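Local structure of CLIP-associating protein 2 (3WOZ) at residues A[49-52]-A[53-56]; A[113-116]-A[117-121]. The protein probably binds tubulin through TOG domains built of HEAT repeats and contributes to the control of microtubule dynamics. All blocks are in the same frame, centred on the assembly; numbering follows the deposited sequence.

Interaction 1: residues A[49-52]-A[53-56]; sequences EIFT and RMFA
In one of its two conformers, Arg-53 bends at chi3 (-53°) and folds back along the helix, bringing NH2 to 3.8 Å from CG1 of Ile-50; its first torsion, with CG beside the backbone N and anti to the carbonyl carbon, starts it in that direction. Ile-50 CA then lies 3.9 Å above the plane of the guanidinium, toward the rim of that face. A long flexible arginine suits this exposed flank: its methylenes cover backbone while the charge stays at the surface, where a water makes weak bonds to NH1 and to OE1 of Glu-49. On the buried flank Met-54, present as selenomethionine, sets SE at the ring edge of Phe-51, 5.0 Å from the centroid and 75° off the normal, a Met-aromatic contact that suits methionine's flexible, polarisable side chain. Phe-55 presents its ring edge to Thr-52 O. The backbone bond from Met-54 N to Ile-50 O, 2.9 Å, is flanked by weaker ones from Arg-53 and Phe-55. Phe-51 and Phe-55 both set their rings edge-to-face with Phe-66. Helix 41-54 thus turns one flank to helix 60-77 and another outward, the amphipathic packing expected in the HEAT-repeat TOG fold.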
loop_
_atom_site.group_PDB
_atom_site.type_symbol
_atom_site.label_atom_id
_atom_site.label_comp_id
_atom_site.label_asym_id
_atom_site.label_seq_id
_atom_site.Cartn_x
_atom_site.Cartn_y
_atom_site.Cartn_z
ATOM N N GLU A 49 6.450 -7.490 -13.516
ATOM C CA GLU A 49 5.556 -8.627 -13.739
ATOM C C GLU A 49 5.967 -9.835 -12.898
ATOM O O GLU A 49 5.111 -10.541 -12.356
ATOM C CB GLU A 49 5.493 -8.977 -15.228
ATOM C CG GLU A 49 4.767 -7.915 -16.058
ATOM C CD GLU A 49 4.974 -8.063 -17.558
ATOM O OE1 GLU A 49 5.703 -8.988 -17.988
ATOM O OE2 GLU A 49 4.404 -7.244 -18.310
ATOM N N ILE A 50 7.277 -10.052 -12.788
ATOM C CA ILE A 50 7.843 -11.077 -11.912
ATOM C C ILE A 50 7.534 -10.788 -10.437
ATOM O O ILE A 50 7.153 -11.689 -9.689
ATOM C CB ILE A 50 9.372 -11.207 -12.116
ATOM C CG1 ILE A 50 9.671 -11.848 -13.480
ATOM C CG2 ILE A 50 10.015 -12.021 -10.984
ATOM C CD1 ILE A 50 11.120 -11.692 -13.948
ATOM N N PHE A 51 7.690 -9.528 -10.035
ATOM C CA PHE A 51 7.459 -9.126 -8.651
ATOM C C PHE A 51 5.987 -9.215 -8.255
ATOM O O PHE A 51 5.672 -9.566 -7.118
ATOM C CB PHE A 51 8.007 -7.717 -8.389
ATOM C CG PHE A 51 9.465 -7.681 -8.004
ATOM C CD1 PHE A 51 10.198 -8.854 -7.837
ATOM C CD2 PHE A 51 10.096 -6.464 -7.765
ATOM C CE1 PHE A 51 11.538 -8.812 -7.461
ATOM C CE2 PHE A 51 11.430 -6.415 -7.387
ATOM C CZ PHE A 51 12.151 -7.594 -7.233
ATOM N N THR A 52 5.100 -8.890 -9.199
ATOM C CA THR A 52 3.657 -9.027 -9.013
ATOM C C THR A 52 3.298 -10.459 -8.612
ATOM O O THR A 52 2.534 -10.669 -7.668
ATOM C CB THR A 52 2.882 -8.618 -10.292
ATOM O OG1 THR A 52 3.164 -7.249 -10.603
ATOM C CG2 THR A 52 1.368 -8.784 -10.107
ATOM N N ARG A 53 3.874 -11.429 -9.323
ATOM C CA ARG A 53 3.663 -12.847 -9.034
ATOM C C ARG A 53 4.373 -13.274 -7.749
ATOM O O ARG A 53 3.878 -14.133 -7.012
ATOM C CB ARG A 53 4.130 -13.713 -10.207
ATOM C CG ARG A 53 3.337 -13.507 -11.494
ATOM C CD ARG A 53 3.568 -14.650 -12.471
ATOM N NE ARG A 53 4.988 -14.879 -12.718
ATOM C CZ ARG A 53 5.696 -14.255 -13.654
ATOM N NH1 ARG A 53 5.117 -13.354 -14.438
ATOM N NH2 ARG A 53 6.983 -14.530 -13.804
HETATM N N MSE A 54 5.528 -12.662 -7.481
HETATM C CA MSE A 54 6.315 -12.956 -6.282
HETATM C C MSE A 54 5.570 -12.648 -4.979
HETATM O O MSE A 54 5.884 -13.208 -3.932
HETATM C CB MSE A 54 7.657 -12.221 -6.318
HETATM C CG MSE A 54 8.824 -13.070 -5.838
HETATM SE SE MSE A 54 10.550 -12.493 -6.538
HETATM C CE MSE A 54 11.308 -14.232 -7.017
ATOM N N PHE A 55 4.584 -11.758 -5.045
ATOM C CA PHE A 55 3.738 -11.481 -3.890
ATOM C C PHE A 55 3.008 -12.733 -3.410
ATOM O O PHE A 55 2.657 -12.835 -2.236
ATOM C CB PHE A 55 2.743 -10.356 -4.193
ATOM C CG PHE A 55 3.315 -8.981 -4.005
ATOM C CD1 PHE A 55 3.627 -8.514 -2.735
ATOM C CD2 PHE A 55 3.541 -8.152 -5.099
ATOM C CE1 PHE A 55 4.168 -7.243 -2.552
ATOM C CE2 PHE A 55 4.075 -6.870 -4.923
ATOM C CZ PHE A 55 4.382 -6.417 -3.644
ATOM N N ALA A 56 2.795 -13.681 -4.322
ATOM C CA ALA A 56 2.188 -14.965 -3.990
ATOM C C ALA A 56 3.191 -16.128 -3.985
ATOM O O ALA A 56 2.814 -17.270 -4.221
ATOM C CB ALA A 56 1.029 -15.261 -4.944
HETATM O O HOH W 1 6.993 -11.846 -16.939
#

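Interaction 2: residues A[113-116]-A[117-121]; sequences DITR and ESFPN
Ser-118 OG hydrogen-bonds to Ile-114 O at 2.5 Å, approaching from above the carbonyl plane rather than along a lone pair. Its first torsion (-55°), OG beside the backbone N, turns the hydroxyl back on the preceding turn, and a side chain this short suits such a return. Replacing Ser-118 with alanine would probably cost the Ile-114 carbonyl its hydroxyl partner and weaken the hold on the last turn, where the bond from Glu-117 N is itself weak. Among the backbone bonds, Glu-117 N reaches Asp-113 O at 3.2 Å, whereas Ser-118 N turns to Thr-115 O at 3.0 Å, three residues back, so the last turn tightens. A water bridges Asp-113 O and Glu-117 OE1.

The charged pair is Arg-116 with Asp-113: NH2 meets OD1 at 2.6 Å from above the carboxylate plane, NH1 adds a weak bond, and Gln-109 also binds this oxygen. Nearly one turn apart, opposite charges can join along the helix surface.

Apolar contact falls to Thr-115, whose CG2 lies 3.8 Å from CD2 of Phe-119, while Thr-115 O sits in the plane of that ring at its edge. The buried ring packs on Leu-81 and Leu-85, which suits a large apolar residue where the helix ends. Pro-120 then takes the N-cap position of helix 121-133, completing the short turn expected between helices of the HEAT-repeat TOG fold.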
loop_
_atom_site.group_PDB
_atom_site.type_symbol
_atom_site.label_atom_id
_atom_site.label_comp_id
_atom_site.label_asym_id
_atom_site.label_seq_id
_atom_site.Cartn_x
_atom_site.Cartn_y
_atom_site.Cartn_z
ATOM N N ASP A 113 6.771 1.514 4.250
ATOM C CA ASP A 113 7.350 2.791 4.669
ATOM C C ASP A 113 8.174 3.407 3.538
ATOM O O ASP A 113 8.094 4.611 3.289
ATOM C CB ASP A 113 8.226 2.623 5.921
ATOM C CG ASP A 113 7.426 2.265 7.167
ATOM O OD1 ASP A 113 6.181 2.406 7.191
ATOM O OD2 ASP A 113 8.061 1.844 8.149
ATOM N N ILE A 114 8.960 2.569 2.865
ATOM C CA ILE A 114 9.752 2.981 1.707
ATOM C C ILE A 114 8.828 3.499 0.598
ATOM O O ILE A 114 9.040 4.588 0.073
ATOM C CB ILE A 114 10.646 1.815 1.183
ATOM C CG1 ILE A 114 11.633 1.350 2.263
ATOM C CG2 ILE A 114 11.381 2.202 -0.101
ATOM C CD1 ILE A 114 12.566 2.416 2.779
ATOM N N THR A 115 7.802 2.718 0.266
ATOM C CA THR A 115 6.787 3.118 -0.715
ATOM C C THR A 115 6.215 4.490 -0.384
ATOM O O THR A 115 6.177 5.369 -1.235
ATOM C CB THR A 115 5.629 2.095 -0.782
ATOM O OG1 THR A 115 6.161 0.805 -1.089
ATOM C CG2 THR A 115 4.601 2.482 -1.859
ATOM N N ARG A 116 5.794 4.664 0.863
ATOM C CA ARG A 116 5.119 5.885 1.301
ATOM C C ARG A 116 5.962 7.141 1.119
ATOM O O ARG A 116 5.418 8.212 0.839
ATOM C CB ARG A 116 4.686 5.747 2.757
ATOM C CG ARG A 116 3.454 6.559 3.146
ATOM C CD ARG A 116 2.832 5.980 4.425
ATOM N NE ARG A 116 3.853 5.839 5.458
ATOM C CZ ARG A 116 4.220 4.700 6.038
ATOM N NH1 ARG A 116 3.642 3.538 5.734
ATOM N NH2 ARG A 116 5.172 4.739 6.953
ATOM N N GLU A 117 7.280 7.005 1.268
ATOM C CA GLU A 117 8.186 8.144 1.133
ATOM C C GLU A 117 8.791 8.274 -0.267
ATOM O O GLU A 117 9.548 9.207 -0.524
ATOM C CB GLU A 117 9.298 8.097 2.203
ATOM C CG GLU A 117 10.351 7.006 1.992
ATOM C CD GLU A 117 11.341 6.890 3.153
ATOM O OE1 GLU A 117 11.010 7.298 4.285
ATOM O OE2 GLU A 117 12.457 6.374 2.934
ATOM N N SER A 118 8.452 7.353 -1.166
ATOM C CA SER A 118 9.084 7.321 -2.491
ATOM C C SER A 118 8.196 7.787 -3.661
ATOM O O SER A 118 8.673 7.918 -4.781
ATOM C CB SER A 118 9.626 5.919 -2.789
ATOM O OG SER A 118 10.510 5.479 -1.771
ATOM N N PHE A 119 6.918 8.037 -3.400
ATOM C CA PHE A 119 5.965 8.322 -4.480
ATOM C C PHE A 119 5.127 9.552 -4.166
ATOM O O PHE A 119 4.931 9.863 -2.997
ATOM C CB PHE A 119 5.051 7.112 -4.711
ATOM C CG PHE A 119 5.761 5.909 -5.258
ATOM C CD1 PHE A 119 6.006 5.789 -6.625
ATOM C CD2 PHE A 119 6.175 4.883 -4.410
ATOM C CE1 PHE A 119 6.657 4.672 -7.137
ATOM C CE2 PHE A 119 6.831 3.762 -4.913
ATOM C CZ PHE A 119 7.072 3.655 -6.278
ATOM N N PRO A 120 4.609 10.247 -5.205
ATOM C CA PRO A 120 3.760 11.415 -4.930
ATOM C C PRO A 120 2.579 11.055 -4.035
ATOM O O PRO A 120 1.998 9.983 -4.187
ATOM C CB PRO A 120 3.270 11.843 -6.320
ATOM C CG PRO A 120 4.274 11.281 -7.272
ATOM C CD PRO A 120 4.753 9.997 -6.653
ATOM N N ASN A 121 2.244 11.947 -3.109
ATOM C CA ASN A 121 1.194 11.693 -2.128
ATOM C C ASN A 121 -0.209 11.559 -2.733
ATOM O O ASN A 121 -0.962 10.657 -2.359
ATOM C CB ASN A 121 1.205 12.769 -1.036
ATOM C CG ASN A 121 2.416 12.665 -0.109
ATOM O OD1 ASN A 121 2.907 11.570 0.183
ATOM N ND2 ASN A 121 2.888 13.813 0.374
HETATM O O HOH W 2 8.200 6.411 5.517
#

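How the interactions relate
Interactions 1 and 2 follow one another along the chain, both near the C-terminal end of a helix, 41-54 for the first and 102-118 for the second. Their centres lie 20 Å apart and their nearest atoms about 8 Å, so they do not touch. Helices 60-77 and 85-96 connect them: Phe-51 and Phe-55 rest on Leu-70 while Ile-114 and Thr-115 meet Ile-74 of the first, and Phe-55 and Thr-115 share Leu-92 of the second. Interaction 2 lies nearer the middle of the chain, about 9 Å from its centre against 15 Å. Together they show how the ends of two helices can be tied into one solenoid core through the helices between them.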